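Local coordinates for protein putative secreted endoglycosylceramidase (Rhodococcus hoagii, PDB 6JYZ) that probably hydrolyses the glycosidic bond between galactose-based glycans and ceramide, as an endogalactosylceramidase of glycoside hydrolase family 5, at residues 330-335 and 340-345; 293-298 and 303-308; 123-128 and 358-363. One frame throughout, in Å; residues are numbered along the deposited sequence.

Interaction 1: residues 330-335 and 340-345; sequences WGWFGD and AGQVRR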
loop_
_atom_site.group_PDB
_atom_site.type_symbol
_atom_site.label_atom_id
_atom_site.label_comp_id
_atom_site.label_asym_id
_atom_site.label_seq_id
_atom_site.Cartn_x
_atom_site.Cartn_y
_atom_site.Cartn_z
ATOM N N TRP A 330 -4.403 5.345 -0.847
ATOM C CA TRP A 330 -5.284 6.471 -1.176
ATOM C C TRP A 330 -6.665 5.999 -0.824
ATOM O O TRP A 330 -6.936 4.796 -0.690
ATOM C CB TRP A 330 -5.153 6.839 -2.651
ATOM C CG TRP A 330 -5.696 5.810 -3.597
ATOM C CD1 TRP A 330 -5.027 4.714 -4.111
ATOM C CD2 TRP A 330 -6.990 5.858 -4.242
ATOM N NE1 TRP A 330 -5.832 4.046 -5.015
ATOM C CE2 TRP A 330 -7.024 4.731 -5.109
ATOM C CE3 TRP A 330 -8.090 6.711 -4.135
ATOM C CZ2 TRP A 330 -8.112 4.504 -5.951
ATOM C CZ3 TRP A 330 -9.151 6.514 -5.002
ATOM C CH2 TRP A 330 -9.153 5.423 -5.887
ATOM N N GLY A 331 -7.586 6.934 -0.615
ATOM C CA GLY A 331 -8.960 6.494 -0.342
ATOM C C GLY A 331 -9.768 7.635 0.234
ATOM O O GLY A 331 -9.220 8.640 0.690
ATOM N N TRP A 332 -11.092 7.443 0.153
ATOM C CA TRP A 332 -12.074 8.345 0.775
ATOM C C TRP A 332 -12.862 7.546 1.782
ATOM O O TRP A 332 -13.087 6.346 1.610
ATOM C CB TRP A 332 -12.997 9.007 -0.279
ATOM C CG TRP A 332 -12.353 10.272 -0.781
ATOM C CD1 TRP A 332 -12.644 11.548 -0.361
ATOM C CD2 TRP A 332 -11.288 10.424 -1.749
ATOM N NE1 TRP A 332 -11.824 12.448 -0.994
ATOM C CE2 TRP A 332 -10.977 11.786 -1.842
ATOM C CE3 TRP A 332 -10.541 9.556 -2.575
ATOM C CZ2 TRP A 332 -9.968 12.317 -2.647
ATOM C CZ3 TRP A 332 -9.570 10.069 -3.414
ATOM C CH2 TRP A 332 -9.275 11.424 -3.447
ATOM N N PHE A 333 -13.276 8.229 2.861
ATOM C CA PHE A 333 -13.739 7.536 4.071
ATOM C C PHE A 333 -15.143 7.960 4.514
ATOM O O PHE A 333 -15.611 7.433 5.530
ATOM C CB PHE A 333 -12.713 7.751 5.207
ATOM C CG PHE A 333 -11.328 7.303 4.765
ATOM C CD1 PHE A 333 -11.068 5.948 4.620
ATOM C CD2 PHE A 333 -10.347 8.258 4.446
ATOM C CE1 PHE A 333 -9.838 5.525 4.097
ATOM C CE2 PHE A 333 -9.093 7.811 3.998
ATOM C CZ PHE A 333 -8.857 6.454 3.846
ATOM N N GLY A 334 -15.734 8.892 3.787
ATOM C CA GLY A 334 -17.077 9.387 4.155
ATOM C C GLY A 334 -18.140 8.754 3.262
ATOM O O GLY A 334 -18.061 7.625 2.805
ATOM N N ASP A 335 -19.191 9.561 3.061
ATOM C CA ASP A 335 -20.376 9.091 2.348
ATOM C C ASP A 335 -20.081 9.010 0.848
ATOM O O ASP A 335 -19.750 10.032 0.244
ATOM C CB ASP A 335 -21.507 10.109 2.560
ATOM C CG ASP A 335 -22.828 9.764 1.910
ATOM O OD1 ASP A 335 -22.941 8.742 1.171
ATOM O OD2 ASP A 335 -23.794 10.441 2.353
ATOM N N ALA A 340 -17.961 9.999 -4.131
ATOM C CA ALA A 340 -17.606 9.168 -5.265
ATOM C C ALA A 340 -17.017 9.990 -6.394
ATOM O O ALA A 340 -16.186 9.500 -7.146
ATOM C CB ALA A 340 -18.825 8.397 -5.726
ATOM N N GLY A 341 -17.365 11.254 -6.517
ATOM C CA GLY A 341 -16.808 12.085 -7.572
ATOM C C GLY A 341 -15.311 12.358 -7.382
ATOM O O GLY A 341 -14.559 12.513 -8.334
ATOM N N GLN A 342 -14.897 12.433 -6.103
ATOM C CA GLN A 342 -13.473 12.581 -5.829
ATOM C C GLN A 342 -12.745 11.276 -6.173
ATOM O O GLN A 342 -11.679 11.347 -6.751
ATOM C CB GLN A 342 -13.268 12.732 -4.321
ATOM C CG GLN A 342 -14.170 13.730 -3.649
ATOM C CD GLN A 342 -13.551 15.009 -3.982
ATOM O OE1 GLN A 342 -13.629 15.411 -5.139
ATOM N NE2 GLN A 342 -12.995 15.674 -2.929
ATOM N N VAL A 343 -13.334 10.152 -5.845
ATOM C CA VAL A 343 -12.759 8.860 -6.226
ATOM C C VAL A 343 -12.623 8.766 -7.734
ATOM O O VAL A 343 -11.590 8.335 -8.284
ATOM C CB VAL A 343 -13.531 7.689 -5.604
ATOM C CG1 VAL A 343 -12.912 6.378 -6.036
ATOM C CG2 VAL A 343 -13.527 7.848 -4.080
ATOM N N ARG A 344 -13.662 9.213 -8.480
ATOM C CA ARG A 344 -13.600 9.226 -9.917
ATOM C C ARG A 344 -12.467 10.096 -10.423
ATOM O O ARG A 344 -11.751 9.683 -11.335
ATOM C CB ARG A 344 -14.989 9.692 -10.421
ATOM C CG ARG A 344 -15.035 9.770 -11.952
ATOM C CD ARG A 344 -16.443 10.265 -12.356
ATOM N NE ARG A 344 -16.548 10.551 -13.770
ATOM C CZ ARG A 344 -17.704 10.673 -14.437
ATOM N NH1 ARG A 344 -18.863 10.491 -13.810
ATOM N NH2 ARG A 344 -17.686 10.963 -15.733
ATOM N N ARG A 345 -12.322 11.294 -9.870
ATOM C CA ARG A 345 -11.224 12.154 -10.250
ATOM C C ARG A 345 -9.856 11.484 -10.000
ATOM O O ARG A 345 -8.924 11.653 -10.763
ATOM C CB ARG A 345 -11.261 13.490 -9.454
ATOM C CG ARG A 345 -12.367 14.426 -9.972
ATOM C CD ARG A 345 -12.633 15.532 -8.959
ATOM N NE ARG A 345 -11.473 16.366 -8.723
ATOM C CZ ARG A 345 -11.300 17.122 -7.651
ATOM N NH1 ARG A 345 -12.304 17.203 -6.770
ATOM N NH2 ARG A 345 -10.220 17.878 -7.496
#
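The indole NE1 of W332 gives its hydrogen bond to the backbone O of Q296, in a neighbouring loop, and just beside that nitrogen the side chain of Q342 lies against the ring, its CB 3.6 Å from W332 NE1. The contact belongs to a beta-to-alpha connection of the (beta/alpha)8 barrel expected of a family 5 glycoside hydrolase: residues 330-335 run off the end of strand 326-330, while the segment 340-345 is an early part of helix 336-353, which turns back over them. Q342 CB makes a CH-pi contact over a face of W332, 3.8 Å from the centroid of the five-membered ring and 24° off its normal. The nearest single approach is 3.5 Å, from Q342 CB to W332 CE2. Q342 CG, set anti to its own carbonyl carbon (chi1 -48°), lies 3.8 Å from W332 NE1, and the bend at chi2 then turns the amide. The polar end of W332 is thus held by Q296 while its face is covered by aliphatic carbon. I307 of helix 307-321 packs on both W332 and Q342. The next residue, V343, touches both tryptophans with separate methyls, while W330 CZ3 meets the edge of W332 in its plane. With V343 CG1 anti to the backbone N (chi1 179°), the two methyls part: CG2 turns to W332, 3.8 Å from its CE3, and CG1 meets the rim of the W330 ring close to its plane. That methyl is equally near two carbons of the benzo ring, 3.9 Å from W330 CH2 and 3.9 Å from W330 CZ3.

Interaction 2: residues 293-298 and 303-308; sequences LYSQSI and EFPSIE
Q296 brings the flat group that crosses to residues 303-308, a carboxamide whose carbonyl end rests beside the backbone of S306, with Q296 OE1 3.3 Å from S306 CA. The two rings nearby are instead covered from within their own segments: I298 CD1 stands over the centre of Y294, and E303 CB over the centre of F304. The segments belong to the loop between strand 287-289 and helix 307-321 of the family 5 barrel. Y294 to S297 form a type II beta turn, which puts Q296 at its positive-phi corner with the side chain directed at the start of the helix. There I307 N donates to Q296 OE1 at 2.9 Å, tilted 28° from the carbonyl plane, while S306, the N-cap, uses OG to hold the N of D309. CG of Q296 lies anti to its carbonyl carbon (chi1 -57°), and the chain, extended beyond CG, carries the amide to the first turn of the helix. Beside Q296, S295 OG packs against the ring of P305, which follows a cis peptide bond; S295 OG is 3.8 Å from P305 CG. A water 3.0 Å from Q296 N, whose hydrogen it accepts, also sits 2.8 Å from P305 O. Q296 OE1 has a second donor in R345 NH2, and Q296 NE2 binds the backbone O of S302. The amide therefore has a definite sense of rotation: turned over, it would set an NH2 against two donors and a carbonyl against another carbonyl.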
loop_
_atom_site.group_PDB
_atom_site.type_symbol
_atom_site.label_atom_id
_atom_site.label_comp_id
_atom_site.label_asym_id
_atom_site.label_seq_id
_atom_site.Cartn_x
_atom_site.Cartn_y
_atom_site.Cartn_z
ATOM N N LEU A 293 -1.419 9.378 -1.518
ATOM C CA LEU A 293 -2.037 10.585 -2.153
ATOM C C LEU A 293 -3.390 10.885 -1.555
ATOM O O LEU A 293 -4.443 10.500 -2.089
ATOM C CB LEU A 293 -2.133 10.372 -3.665
ATOM C CG LEU A 293 -0.813 10.081 -4.362
ATOM C CD1 LEU A 293 -0.993 10.021 -5.900
ATOM C CD2 LEU A 293 0.227 11.161 -4.080
ATOM N N TYR A 294 -3.373 11.557 -0.404
ATOM C CA TYR A 294 -4.559 11.825 0.394
ATOM C C TYR A 294 -5.090 13.263 0.235
ATOM O O TYR A 294 -6.006 13.639 0.984
ATOM C CB TYR A 294 -4.299 11.497 1.880
ATOM C CG TYR A 294 -4.380 10.008 2.182
ATOM C CD1 TYR A 294 -5.528 9.252 1.954
ATOM C CD2 TYR A 294 -3.312 9.312 2.719
ATOM C CE1 TYR A 294 -5.643 7.917 2.317
ATOM C CE2 TYR A 294 -3.383 7.976 3.105
ATOM C CZ TYR A 294 -4.553 7.285 2.892
ATOM O OH TYR A 294 -4.747 5.977 3.269
ATOM N N SER A 295 -4.594 14.013 -0.759
ATOM C CA SER A 295 -5.103 15.359 -1.013
ATOM C C SER A 295 -6.607 15.317 -1.277
ATOM O O SER A 295 -7.114 14.490 -2.034
ATOM C CB SER A 295 -4.374 16.030 -2.095
ATOM O OG SER A 295 -2.980 16.174 -1.786
ATOM N N GLN A 296 -7.297 16.243 -0.621
ATOM C CA GLN A 296 -8.765 16.413 -0.678
ATOM C C GLN A 296 -9.485 15.220 -0.093
ATOM O O GLN A 296 -10.722 15.067 -0.285
ATOM C CB GLN A 296 -9.295 16.815 -2.061
ATOM C CG GLN A 296 -8.641 18.081 -2.495
ATOM C CD GLN A 296 -9.342 18.730 -3.660
ATOM O OE1 GLN A 296 -9.217 18.361 -4.819
ATOM N NE2 GLN A 296 -10.071 19.793 -3.341
ATOM N N SER A 297 -8.806 14.373 0.691
ATOM C CA SER A 297 -9.414 13.336 1.473
ATOM C C SER A 297 -9.216 13.613 2.970
ATOM O O SER A 297 -10.161 13.880 3.693
ATOM C CB SER A 297 -8.927 11.918 1.109
ATOM O OG SER A 297 -9.570 11.005 1.927
ATOM N N ILE A 298 -7.949 13.547 3.427
ATOM C CA ILE A 298 -7.627 13.648 4.842
ATOM C C ILE A 298 -6.440 14.578 5.079
ATOM O O ILE A 298 -5.859 14.541 6.181
ATOM C CB ILE A 298 -7.446 12.265 5.508
ATOM C CG1 ILE A 298 -6.309 11.482 4.834
ATOM C CG2 ILE A 298 -8.771 11.484 5.530
ATOM C CD1 ILE A 298 -5.904 10.242 5.644
ATOM N N GLU A 303 -8.719 21.854 0.532
ATOM C CA GLU A 303 -8.676 22.374 -0.827
ATOM C C GLU A 303 -7.289 22.272 -1.462
ATOM O O GLU A 303 -7.188 22.166 -2.705
ATOM C CB GLU A 303 -9.221 23.804 -0.849
ATOM C CG GLU A 303 -8.773 24.694 0.278
ATOM C CD GLU A 303 -9.832 25.724 0.657
ATOM O OE1 GLU A 303 -10.517 26.219 -0.258
ATOM O OE2 GLU A 303 -9.998 26.009 1.868
ATOM N N PHE A 304 -6.193 22.366 -0.688
ATOM C CA PHE A 304 -4.896 22.518 -1.266
ATOM C C PHE A 304 -3.908 21.524 -0.690
ATOM O O PHE A 304 -3.781 21.483 0.550
ATOM C CB PHE A 304 -4.331 23.917 -0.986
ATOM C CG PHE A 304 -5.259 25.000 -1.504
ATOM C CD1 PHE A 304 -5.550 25.097 -2.878
ATOM C CD2 PHE A 304 -5.840 25.900 -0.617
ATOM C CE1 PHE A 304 -6.383 26.120 -3.350
ATOM C CE2 PHE A 304 -6.630 26.947 -1.106
ATOM C CZ PHE A 304 -6.928 27.028 -2.460
ATOM N N PRO A 305 -3.149 20.754 -1.480
ATOM C CA PRO A 305 -3.275 20.633 -2.933
ATOM C C PRO A 305 -4.594 20.000 -3.306
ATOM O O PRO A 305 -5.217 19.267 -2.556
ATOM C CB PRO A 305 -2.162 19.631 -3.366
ATOM C CG PRO A 305 -1.224 19.546 -2.147
ATOM C CD PRO A 305 -2.062 19.876 -0.963
ATOM N N SER A 306 -5.018 20.293 -4.561
ATOM C CA SER A 306 -6.156 19.553 -5.095
ATOM C C SER A 306 -5.732 18.099 -5.405
ATOM O O SER A 306 -4.534 17.801 -5.408
ATOM C CB SER A 306 -6.633 20.168 -6.407
ATOM O OG SER A 306 -5.618 20.061 -7.386
ATOM N N ILE A 307 -6.717 17.255 -5.698
ATOM C CA ILE A 307 -6.344 15.859 -6.046
ATOM C C ILE A 307 -5.336 15.934 -7.177
ATOM O O ILE A 307 -4.301 15.264 -7.191
ATOM C CB ILE A 307 -7.603 15.113 -6.512
ATOM C CG1 ILE A 307 -8.565 14.933 -5.350
ATOM C CG2 ILE A 307 -7.195 13.754 -7.104
ATOM C CD1 ILE A 307 -9.894 14.329 -5.767
ATOM N N GLU A 308 -5.624 16.727 -8.245
ATOM C CA GLU A 308 -4.816 16.699 -9.443
ATOM C C GLU A 308 -3.444 17.320 -9.213
ATOM O O GLU A 308 -2.442 16.858 -9.750
ATOM C CB GLU A 308 -5.541 17.420 -10.599
ATOM C CG GLU A 308 -6.803 16.670 -11.066
ATOM C CD GLU A 308 -8.037 16.906 -10.190
ATOM O OE1 GLU A 308 -8.047 17.740 -9.248
ATOM O OE2 GLU A 308 -9.051 16.094 -10.380
HETATM O O HOH W 1 -5.455 18.533 0.187
#

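Interaction 3: residues 123-128 and 358-363; sequences DMHQDA and AWWSWT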
loop_
_atom_site.group_PDB
_atom_site.type_symbol
_atom_site.label_atom_id
_atom_site.label_comp_id
_atom_site.label_asym_id
_atom_site.label_seq_id
_atom_site.Cartn_x
_atom_site.Cartn_y
_atom_site.Cartn_z
ATOM N N ASP A 123 4.387 -5.086 2.626
ATOM C CA ASP A 123 4.497 -3.788 3.285
ATOM C C ASP A 123 4.750 -3.970 4.778
ATOM O O ASP A 123 3.892 -4.495 5.471
ATOM C CB ASP A 123 3.186 -3.018 3.036
ATOM C CG ASP A 123 2.888 -1.927 4.029
ATOM O OD1 ASP A 123 3.790 -1.275 4.556
ATOM O OD2 ASP A 123 1.666 -1.768 4.328
ATOM N N MET A 124 5.920 -3.508 5.214
ATOM C CA MET A 124 6.237 -3.545 6.645
ATOM C C MET A 124 5.453 -2.412 7.282
ATOM O O MET A 124 5.903 -1.247 7.263
ATOM C CB MET A 124 7.745 -3.389 6.813
ATOM C CG MET A 124 8.239 -3.715 8.225
ATOM S SD MET A 124 8.131 -5.510 8.640
ATOM C CE MET A 124 9.373 -6.188 7.550
ATOM N N HIS A 125 4.271 -2.721 7.766
ATOM C CA HIS A 125 3.291 -1.706 8.101
ATOM C C HIS A 125 3.426 -1.297 9.546
ATOM O O HIS A 125 3.767 -2.069 10.445
ATOM C CB HIS A 125 1.875 -2.238 7.851
ATOM C CG HIS A 125 0.875 -1.138 7.573
ATOM N ND1 HIS A 125 -0.005 -0.533 8.451
ATOM C CD2 HIS A 125 0.759 -0.534 6.362
ATOM C CE1 HIS A 125 -0.647 0.431 7.694
ATOM N NE2 HIS A 125 -0.194 0.421 6.477
ATOM N N GLN A 126 3.051 -0.064 9.850
ATOM C CA GLN A 126 2.969 0.440 11.234
ATOM C C GLN A 126 2.043 1.643 11.195
ATOM O O GLN A 126 1.943 2.328 10.166
ATOM C CB GLN A 126 4.356 0.833 11.777
ATOM C CG GLN A 126 5.034 2.005 11.050
ATOM C CD GLN A 126 4.538 3.379 11.420
ATOM O OE1 GLN A 126 4.584 4.349 10.565
ATOM N NE2 GLN A 126 4.103 3.565 12.596
ATOM N N ASP A 127 1.398 1.903 12.314
ATOM C CA ASP A 127 0.813 3.227 12.549
ATOM C C ASP A 127 1.236 3.627 13.944
ATOM O O ASP A 127 1.172 2.806 14.862
ATOM C CB ASP A 127 -0.732 3.207 12.547
ATOM C CG ASP A 127 -1.304 2.648 11.271
ATOM O OD1 ASP A 127 -1.354 3.398 10.270
ATOM O OD2 ASP A 127 -1.712 1.465 11.257
ATOM N N ALA A 128 1.670 4.882 14.125
ATOM C CA ALA A 128 2.019 5.339 15.466
ATOM C C ALA A 128 2.970 4.363 16.154
ATOM O O ALA A 128 2.832 4.059 17.337
ATOM C CB ALA A 128 0.789 5.625 16.330
ATOM N N ALA A 358 -2.780 1.427 -4.478
ATOM C CA ALA A 358 -3.591 0.539 -3.644
ATOM C C ALA A 358 -4.520 1.365 -2.778
ATOM O O ALA A 358 -4.075 2.186 -1.952
ATOM C CB ALA A 358 -2.696 -0.386 -2.795
ATOM N N TRP A 359 -5.838 1.090 -2.914
ATOM C CA TRP A 359 -6.849 1.717 -2.081
ATOM C C TRP A 359 -6.721 1.273 -0.640
ATOM O O TRP A 359 -6.476 0.096 -0.366
ATOM C CB TRP A 359 -8.203 1.273 -2.664
ATOM C CG TRP A 359 -9.409 1.600 -1.845
ATOM C CD1 TRP A 359 -10.032 0.787 -0.950
ATOM C CD2 TRP A 359 -10.232 2.786 -1.976
ATOM N NE1 TRP A 359 -11.197 1.396 -0.481
ATOM C CE2 TRP A 359 -11.346 2.595 -1.096
ATOM C CE3 TRP A 359 -10.166 3.954 -2.742
ATOM C CZ2 TRP A 359 -12.397 3.527 -1.011
ATOM C CZ3 TRP A 359 -11.208 4.876 -2.645
ATOM C CH2 TRP A 359 -12.300 4.654 -1.796
ATOM N N TRP A 360 -6.934 2.213 0.283
ATOM C CA TRP A 360 -7.063 1.889 1.721
ATOM C C TRP A 360 -8.581 1.850 1.987
ATOM O O TRP A 360 -9.165 2.944 1.984
ATOM C CB TRP A 360 -6.357 2.929 2.607
ATOM C CG TRP A 360 -6.397 2.470 4.033
ATOM C CD1 TRP A 360 -7.414 2.654 4.945
ATOM C CD2 TRP A 360 -5.440 1.577 4.656
ATOM N NE1 TRP A 360 -7.104 1.985 6.109
ATOM C CE2 TRP A 360 -5.939 1.285 5.935
ATOM C CE3 TRP A 360 -4.231 1.039 4.246
ATOM C CZ2 TRP A 360 -5.236 0.448 6.826
ATOM C CZ3 TRP A 360 -3.560 0.171 5.098
ATOM C CH2 TRP A 360 -4.062 -0.097 6.366
ATOM N N SER A 361 -9.205 0.710 2.223
ATOM C CA SER A 361 -8.593 -0.614 2.333
ATOM C C SER A 361 -9.634 -1.671 1.998
ATOM O O SER A 361 -10.842 -1.382 1.884
ATOM C CB SER A 361 -8.048 -0.832 3.712
ATOM O OG SER A 361 -9.107 -0.913 4.637
ATOM N N TRP A 362 -9.182 -2.916 1.904
ATOM C CA TRP A 362 -10.070 -4.039 1.604
ATOM C C TRP A 362 -11.069 -4.252 2.705
ATOM O O TRP A 362 -12.293 -4.349 2.428
ATOM C CB TRP A 362 -9.204 -5.265 1.355
ATOM C CG TRP A 362 -10.002 -6.491 1.022
ATOM C CD1 TRP A 362 -10.119 -7.610 1.773
ATOM C CD2 TRP A 362 -10.715 -6.683 -0.186
ATOM N NE1 TRP A 362 -10.961 -8.489 1.126
ATOM C CE2 TRP A 362 -11.311 -7.951 -0.075
ATOM C CE3 TRP A 362 -10.938 -5.903 -1.328
ATOM C CZ2 TRP A 362 -12.164 -8.455 -1.072
ATOM C CZ3 TRP A 362 -11.797 -6.388 -2.320
ATOM C CH2 TRP A 362 -12.389 -7.649 -2.162
ATOM N N THR A 363 -10.602 -4.438 3.949
ATOM C CA THR A 363 -11.528 -4.653 5.080
ATOM C C THR A 363 -10.992 -3.941 6.306
ATOM O O THR A 363 -9.760 -3.910 6.555
ATOM C CB THR A 363 -11.690 -6.145 5.477
ATOM O OG1 THR A 363 -10.431 -6.774 5.595
ATOM C CG2 THR A 363 -12.498 -6.939 4.453
#
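H125 reaches W360 from the end of strand 119-124, its CG anti to the backbone N (chi1 -154°), which carries the imidazole from CB inward to the middle of the barrel. Along the ring, ND1 is hydrogen-bonded to OD2 of D152, and the two atoms at the tip do the touching: H125 CE1 is 3.7 Å from W360 CH2, and H125 NE2 is 3.6 Å from W360 CZ3. The planes are nearly parallel, at 15°, but slid apart, with 5.3 Å between the imidazole and six-membered-ring centroids, so overlap is slight. S361 CB covers one face of W360, following a cis W360-S361 peptide; such a tryptophan after the last barrel strand lines the sugar-binding cleft in family 5 enzymes, and W360 is probably placed likewise. Cutting H125 back to alanine is likely to leave D152 OD2 without its ring N partner, and W360 CZ3 and CH2 without their imidazole neighbour. The pair spans the barrel mouth from strand 119-124 to strand 356-359, above the intervening strands 81-86 and 38-47: H125 touches R83 and N85, and W360 touches N85 and N46.

How the interactions relate
Interactions 1 and 2 are neighbouring loop-to-helix contacts on one side of the barrel, their centres about 11 Å apart. They are joined by a probable hydrogen bond, G331 O to S297 OG at 2.7 Å, and by the salt bridge of R345 NH2 with E308 OE1 at 2.8 Å. Interaction 3 lies near the chain's middle, its centre about 17 Å from that of interaction 1 and about 19 Å from that of interaction 2, and its long loop encloses both. A probable hydrogen bond, W330 O to W360 N at 2.8 Å, joins strands 326-330 and 356-359 near their ends. Y294 OH packs 3.5 Å from W360 CB, bringing the loop of interaction 2 to the probable sugar-binding cleft.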